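Local coordinates for poly-beta-1,6-N-acetyl-D-glucosamine N-deacetylase (Aggregatibacter actinomycetemcomitans, PDB 4U10), which probably removes acetyl groups from the N-acetylglucosamine units of poly-beta-1,6-N-acetyl-D-glucosamine with a metal-dependent polysaccharide deacetylase domain, the part of the longer protein present here, at residues R3-V13 against A68-T79. Sequence-based numbering, arbitrary orientation.
Sequences RYGVLAYHSVV and AVVLSFDDGYAT. With ZN (zinc ion), chain D; ZN (zinc ion), chain C.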
ATOM      1  N   ARG A   3       5.606 -17.533  10.408  1.00 34.79           N
ATOM      2  CA  ARG A   3       5.912 -16.923   9.119  1.00 33.22           C
ATOM      3  C   ARG A   3       4.599 -16.447   8.514  1.00 28.93           C
ATOM      4  O   ARG A   3       3.539 -17.038   8.768  1.00 24.23           O
ATOM      5  CB  ARG A   3       6.509 -17.931   8.144  1.00 35.78           C
ATOM      6  CG  ARG A   3       7.412 -18.972   8.748  1.00 44.76           C
ATOM      7  CD  ARG A   3       8.764 -18.411   9.143  1.00 52.24           C
ATOM      8  NE  ARG A   3       9.833 -19.336   8.797  1.00 60.13           N
ATOM      9  CZ  ARG A   3      10.162 -19.641   7.546  1.00 65.70           C
ATOM     10  NH1 ARG A   3       9.502 -19.107   6.528  1.00 72.23           N
ATOM     11  NH2 ARG A   3      11.149 -20.487   7.303  1.00 73.13           N
ATOM     12  N   TYR A   4       4.683 -15.429   7.667  1.00 23.28           N
ATOM     13  CA  TYR A   4       3.567 -15.032   6.811  1.00 21.64           C
ATOM     14  C   TYR A   4       4.080 -14.401   5.501  1.00 21.43           C
ATOM     15  O   TYR A   4       5.210 -13.825   5.462  1.00 20.41           O
ATOM     16  CB  TYR A   4       2.610 -14.102   7.575  1.00 21.37           C
ATOM     17  CG  TYR A   4       3.184 -12.743   7.903  1.00 21.19           C
ATOM     18  CD1 TYR A   4       3.944 -12.544   9.070  1.00 20.78           C
ATOM     19  CD2 TYR A   4       3.031 -11.688   7.020  1.00 18.61           C
ATOM     20  CE1 TYR A   4       4.491 -11.305   9.358  1.00 21.05           C
ATOM     21  CE2 TYR A   4       3.533 -10.437   7.313  1.00 19.30           C
ATOM     22  CZ  TYR A   4       4.275 -10.253   8.468  1.00 19.19           C
ATOM     23  OH  TYR A   4       4.775  -9.049   8.758  1.00 18.20           O
ATOM     24  N   GLY A   5       3.255 -14.553   4.453  1.00 17.52           N
ATOM     25  CA  GLY A   5       3.488 -13.951   3.165  1.00 18.00           C
ATOM     26  C   GLY A   5       2.544 -12.763   2.975  1.00 16.55           C
ATOM     27  O   GLY A   5       1.525 -12.679   3.610  1.00 17.84           O
ATOM     28  N   VAL A   6       2.884 -11.872   2.063  1.00 15.66           N
ATOM     29  CA  VAL A   6       2.080 -10.699   1.794  1.00 14.87           C
ATOM     30  C   VAL A   6       1.892 -10.511   0.302  1.00 14.32           C
ATOM     31  O   VAL A   6       2.866 -10.533  -0.425  1.00 16.34           O
ATOM     32  CB  VAL A   6       2.672  -9.408   2.425  1.00 13.95           C
ATOM     33  CG1 VAL A   6       1.690  -8.255   2.209  1.00 14.22           C
ATOM     34  CG2 VAL A   6       2.928  -9.570   3.929  1.00 13.85           C
ATOM     35  N   LEU A   7       0.662 -10.285  -0.161  1.00 14.32           N
ATOM     36  CA  LEU A   7       0.441  -9.955  -1.568  1.00 14.36           C
ATOM     37  C   LEU A   7       0.153  -8.471  -1.771  1.00 14.71           C
ATOM     38  O   LEU A   7      -0.638  -7.876  -1.033  1.00 14.59           O
ATOM     39  CB  LEU A   7      -0.680 -10.749  -2.165  1.00 14.67           C
ATOM     40  CG  LEU A   7      -0.724 -12.304  -1.995  1.00 15.59           C
ATOM     41  CD1 LEU A   7      -1.874 -12.929  -2.809  1.00 14.74           C
ATOM     42  CD2 LEU A   7       0.626 -12.900  -2.384  1.00 16.50           C
ATOM     43  N   ALA A   8       0.783  -7.857  -2.768  1.00 13.82           N
ATOM     44  CA  ALA A   8       0.561  -6.409  -3.025  1.00 13.02           C
ATOM     45  C   ALA A   8      -0.233  -6.162  -4.304  1.00 12.97           C
ATOM     46  O   ALA A   8       0.287  -6.362  -5.417  1.00 13.91           O
ATOM     47  CB  ALA A   8       1.914  -5.675  -3.097  1.00 13.89           C
ATOM     48  N   TYR A   9      -1.436  -5.627  -4.172  1.00 13.54           N
ATOM     49  CA  TYR A   9      -2.326  -5.331  -5.269  1.00 14.09           C
ATOM     50  C   TYR A   9      -2.468  -3.818  -5.410  1.00 14.79           C
ATOM     51  O   TYR A   9      -2.128  -3.108  -4.500  1.00 17.14           O
ATOM     52  CB  TYR A   9      -3.745  -5.860  -5.012  1.00 14.70           C
ATOM     53  CG  TYR A   9      -3.873  -7.387  -5.082  1.00 15.17           C
ATOM     54  CD1 TYR A   9      -4.154  -8.038  -6.280  1.00 15.07           C
ATOM     55  CD2 TYR A   9      -3.769  -8.156  -3.924  1.00 16.03           C
ATOM     56  CE1 TYR A   9      -4.242  -9.441  -6.312  1.00 16.52           C
ATOM     57  CE2 TYR A   9      -3.906  -9.554  -3.946  1.00 14.81           C
ATOM     58  CZ  TYR A   9      -4.120 -10.186  -5.097  1.00 14.47           C
ATOM     59  OH  TYR A   9      -4.208 -11.587  -5.082  1.00 17.69           O
ATOM     60  N   HIS A  10      -2.939  -3.347  -6.563  1.00 14.57           N
ATOM     61  CA  HIS A  10      -3.244  -1.923  -6.769  1.00 15.61           C
ATOM     62  C   HIS A  10      -4.702  -1.829  -7.185  1.00 14.68           C
ATOM     63  O   HIS A  10      -5.609  -2.185  -6.375  1.00 15.75           O
ATOM     64  CB  HIS A  10      -2.237  -1.327  -7.768  1.00 15.55           C
ATOM     65  CG  HIS A  10      -0.861  -1.281  -7.204  1.00 15.39           C
ATOM     66  ND1 HIS A  10      -0.055  -2.396  -7.140  1.00 16.01           N
ATOM     67  CD2 HIS A  10      -0.201  -0.302  -6.561  1.00 15.12           C
ATOM     68  CE1 HIS A  10       1.066  -2.101  -6.519  1.00 15.82           C
ATOM     69  NE2 HIS A  10       1.010  -0.829  -6.166  1.00 16.95           N
ATOM     70  N   SER A  11      -4.966  -1.392  -8.403  1.00 13.98           N
ATOM     71  CA  SER A  11      -6.350  -1.324  -8.826  1.00 15.59           C
ATOM     72  C   SER A  11      -6.823  -2.668  -9.363  1.00 15.61           C
ATOM     73  O   SER A  11      -6.025  -3.454  -9.930  1.00 16.54           O
ATOM     74  CB  SER A  11      -6.572  -0.235  -9.841  1.00 15.35           C
ATOM     75  OG  SER A  11      -7.897   0.077  -9.857  1.00 16.60           O
ATOM     76  N   VAL A  12      -8.133  -2.877  -9.208  1.00 15.46           N
ATOM     77  CA  VAL A  12      -8.884  -4.067  -9.632  1.00 15.71           C
ATOM     78  C   VAL A  12     -10.203  -3.574 -10.268  1.00 16.15           C
ATOM     79  O   VAL A  12     -10.947  -2.814  -9.682  1.00 17.24           O
ATOM     80  CB  VAL A  12      -9.172  -5.078  -8.510  1.00 14.79           C
ATOM     81  CG1 VAL A  12      -9.882  -6.321  -9.073  1.00 15.98           C
ATOM     82  CG2 VAL A  12      -7.893  -5.554  -7.837  1.00 14.02           C
ATOM     83  N   VAL A  13     -10.437  -3.963 -11.518  1.00 17.59           N
ATOM     84  CA  VAL A  13     -11.555  -3.486 -12.293  1.00 17.94           C
ATOM     85  C   VAL A  13     -12.358  -4.718 -12.777  1.00 18.78           C
ATOM     86  O   VAL A  13     -11.797  -5.833 -12.927  1.00 18.11           O
ATOM     87  CB  VAL A  13     -11.096  -2.611 -13.490  1.00 19.55           C
ATOM     88  CG1 VAL A  13     -10.473  -1.345 -12.996  1.00 19.52           C
ATOM     89  CG2 VAL A  13     -10.130  -3.332 -14.398  1.00 19.49           C
ATOM     90  N   ALA A  68      -0.125 -18.498   6.811  1.00 21.24           N
ATOM     91  CA  ALA A  68      -0.777 -17.181   6.981  1.00 22.51           C
ATOM     92  C   ALA A  68      -0.392 -16.283   5.808  1.00 20.53           C
ATOM     93  O   ALA A  68       0.731 -16.331   5.320  1.00 18.70           O
ATOM     94  CB  ALA A  68      -0.360 -16.551   8.311  1.00 24.57           C
ATOM     95  N   VAL A  69      -1.337 -15.472   5.343  1.00 20.48           N
ATOM     96  CA  VAL A  69      -1.108 -14.578   4.235  1.00 20.21           C
ATOM     97  C   VAL A  69      -1.877 -13.293   4.531  1.00 18.27           C
ATOM     98  O   VAL A  69      -3.000 -13.333   5.026  1.00 16.06           O
ATOM     99  CB  VAL A  69      -1.682 -15.180   2.946  1.00 23.07           C
ATOM    100  CG1 VAL A  69      -1.611 -14.175   1.809  1.00 23.01           C
ATOM    101  CG2 VAL A  69      -0.958 -16.479   2.615  1.00 26.03           C
ATOM    102  N   VAL A  70      -1.259 -12.154   4.227  1.00 16.48           N
ATOM    103  CA  VAL A  70      -1.877 -10.838   4.356  1.00 15.04           C
ATOM    104  C   VAL A  70      -2.113 -10.295   2.927  1.00 15.17           C
ATOM    105  O   VAL A  70      -1.237 -10.377   2.037  1.00 13.78           O
ATOM    106  CB  VAL A  70      -1.003  -9.842   5.143  1.00 15.06           C
ATOM    107  CG1 VAL A  70      -1.666  -8.429   5.255  1.00 13.30           C
ATOM    108  CG2 VAL A  70      -0.756 -10.333   6.549  1.00 15.85           C
ATOM    109  N   LEU A  71      -3.265  -9.680   2.720  1.00 15.59           N
ATOM    110  CA  LEU A  71      -3.592  -9.055   1.435  1.00 14.85           C
ATOM    111  C   LEU A  71      -3.439  -7.552   1.586  1.00 16.04           C
ATOM    112  O   LEU A  71      -3.907  -7.040   2.548  1.00 15.95           O
ATOM    113  CB  LEU A  71      -5.060  -9.323   1.078  1.00 16.92           C
ATOM    114  CG  LEU A  71      -5.501 -10.768   0.924  1.00 16.28           C
ATOM    115  CD1 LEU A  71      -7.001 -10.871   0.627  1.00 16.31           C
ATOM    116  CD2 LEU A  71      -4.700 -11.486  -0.132  1.00 16.81           C
ATOM    117  N   SER A  72      -2.848  -6.853   0.595  1.00 15.20           N
ATOM    118  CA  SER A  72      -2.607  -5.416   0.663  1.00 15.55           C
ATOM    119  C   SER A  72      -2.936  -4.701  -0.662  1.00 16.52           C
ATOM    120  O   SER A  72      -2.691  -5.264  -1.741  1.00 15.84           O
ATOM    121  CB  SER A  72      -1.178  -5.116   1.113  1.00 16.45           C
ATOM    122  OG  SER A  72      -0.178  -5.588   0.214  1.00 14.63           O
ATOM    123  N   PHE A  73      -3.555  -3.506  -0.555  1.00 14.59           N
ATOM    124  CA  PHE A  73      -4.016  -2.774  -1.717  1.00 14.82           C
ATOM    125  C   PHE A  73      -3.519  -1.358  -1.590  1.00 14.34           C
ATOM    126  O   PHE A  73      -3.658  -0.726  -0.527  1.00 14.18           O
ATOM    127  CB  PHE A  73      -5.529  -2.786  -1.856  1.00 14.10           C
ATOM    128  CG  PHE A  73      -6.097  -4.162  -2.006  1.00 13.33           C
ATOM    129  CD1 PHE A  73      -6.371  -4.953  -0.880  1.00 13.04           C
ATOM    130  CD2 PHE A  73      -6.397  -4.675  -3.265  1.00 13.38           C
ATOM    131  CE1 PHE A  73      -6.855  -6.252  -1.048  1.00 12.94           C
ATOM    132  CE2 PHE A  73      -6.886  -5.943  -3.414  1.00 12.42           C
ATOM    133  CZ  PHE A  73      -7.097  -6.744  -2.306  1.00 12.74           C
ATOM    134  N   ASP A  74      -2.786  -0.932  -2.613  1.00 14.27           N
ATOM    135  CA  ASP A  74      -2.121   0.377  -2.610  1.00 15.51           C
ATOM    136  C   ASP A  74      -2.818   1.430  -3.484  1.00 15.92           C
ATOM    137  O   ASP A  74      -3.252   1.123  -4.597  1.00 14.79           O
ATOM    138  CB  ASP A  74      -0.698   0.318  -3.158  1.00 14.98           C
ATOM    139  CG  ASP A  74       0.280  -0.499  -2.325  1.00 14.39           C
ATOM    140  OD1 ASP A  74      -0.045  -0.986  -1.222  1.00 11.80           O
ATOM    141  OD2 ASP A  74       1.460  -0.575  -2.801  1.00 12.63           O
ATOM    142  N   ASP A  75      -2.857   2.663  -2.929  1.00 15.21           N
ATOM    143  CA  ASP A  75      -2.903   3.964  -3.594  1.00 16.46           C
ATOM    144  C   ASP A  75      -4.135   4.799  -3.291  1.00 16.30           C
ATOM    145  O   ASP A  75      -4.044   6.002  -3.325  1.00 16.99           O
ATOM    146  CB  ASP A  75      -2.742   3.909  -5.119  1.00 16.60           C
ATOM    147  CG  ASP A  75      -1.371   3.597  -5.536  1.00 17.52           C
ATOM    148  OD1 ASP A  75      -0.518   3.232  -4.715  1.00 17.31           O
ATOM    149  OD2 ASP A  75      -1.125   3.761  -6.739  1.00 21.02           O
ATOM    150  N   GLY A  76      -5.243   4.166  -2.932  1.00 16.96           N
ATOM    151  CA  GLY A  76      -6.496   4.891  -2.700  1.00 17.52           C
ATOM    152  C   GLY A  76      -7.447   4.895  -3.847  1.00 17.71           C
ATOM    153  O   GLY A  76      -8.378   5.701  -3.835  1.00 18.98           O
ATOM    154  N   TYR A  77      -7.265   4.014  -4.837  1.00 18.34           N
ATOM    155  CA  TYR A  77      -8.261   3.988  -5.986  1.00 18.69           C
ATOM    156  C   TYR A  77      -9.665   3.682  -5.535  1.00 17.80           C
ATOM    157  O   TYR A  77      -9.843   2.805  -4.702  1.00 16.13           O
ATOM    158  CB  TYR A  77      -7.869   3.009  -7.088  1.00 18.45           C
ATOM    159  CG  TYR A  77      -6.515   3.245  -7.714  1.00 18.43           C
ATOM    160  CD1 TYR A  77      -6.214   4.412  -8.433  1.00 18.26           C
ATOM    161  CD2 TYR A  77      -5.512   2.304  -7.564  1.00 17.71           C
ATOM    162  CE1 TYR A  77      -4.944   4.585  -8.993  1.00 18.21           C
ATOM    163  CE2 TYR A  77      -4.307   2.483  -8.112  1.00 17.17           C
ATOM    164  CZ  TYR A  77      -4.011   3.622  -8.826  1.00 17.21           C
ATOM    165  OH  TYR A  77      -2.720   3.699  -9.370  1.00 18.99           O
ATOM    166  N   ALA A  78     -10.662   4.395  -6.115  1.00 16.87           N
ATOM    167  CA  ALA A  78     -12.061   4.170  -5.855  1.00 16.46           C
ATOM    168  C   ALA A  78     -12.446   2.671  -6.035  1.00 15.95           C
ATOM    169  O   ALA A  78     -13.350   2.163  -5.384  1.00 17.06           O
ATOM    170  CB  ALA A  78     -12.942   5.087  -6.716  1.00 16.54           C
ATOM    171  N   THR A  79     -11.700   1.945  -6.822  1.00 17.43           N
ATOM    172  CA  THR A  79     -11.936   0.507  -6.986  1.00 17.21           C
ATOM    173  C   THR A  79     -11.828  -0.290  -5.710  1.00 16.09           C
ATOM    174  O   THR A  79     -12.379  -1.367  -5.649  1.00 16.88           O
ATOM    175  CB  THR A  79     -11.002  -0.142  -8.028  1.00 16.54           C
ATOM    176  OG1 THR A  79      -9.606   0.072  -7.699  1.00 17.54           O
ATOM    177  CG2 THR A  79     -11.390   0.392  -9.415  1.00 17.98           C
TER
HETATM  178 ZN    ZN D 402       2.249   0.047  -4.637  1.00 14.71          ZN
HETATM  179 ZN    ZN C 401       1.375   3.382  -4.688  1.00 14.83          ZN
HETATM  180  O   HOH W   1      -7.574  -0.524  -5.392  1.00 13.85           O
HETATM  181  O   HOH W   2       2.614   1.993  -4.931  1.00  6.17           O
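H10 and D74 grip one zinc ion between them, through NE2 of H10 at 2.1 Å and OD2 of D74 at 2.1 Å, their planes 86° apart. A water lying in the plane of the imidazole joins this zinc to a second, which D75 binds through OD1 at 1.9 Å and H144 and H149 help to hold. The metal-bearing residues sit at or just past the C-terminal ends of parallel strands 3-9 and 68-75, neighbours in the sheet of the polysaccharide deacetylase (NodB) domain, where D74 and D75 correspond to the paired aspartates of the family. D74 N donates to Y9 O (3.0 Å), which fixes the backbone of D74 beside the strand that leads into H10, while R247 forms a salt bridge with OD1 of D74. Further back, L7 O accepts both S72 N and, from above the carbonyl plane, S72 OG at 2.6 Å; chi1 of 63° turns that hydroxyl back over the neighbouring strand, and R247 also hydrogen-bonds it. On the face with L7 and L71, the rings of Y9 and F73 run nearly parallel (17°) but slid apart, and CB of Y9 packs on CD2 of F73 at 3.4 Å. One residue after H10, S11 OG hydrogen-bonds T79 OG1 (2.8 Å), and a water links T79 OG1 to H10 O.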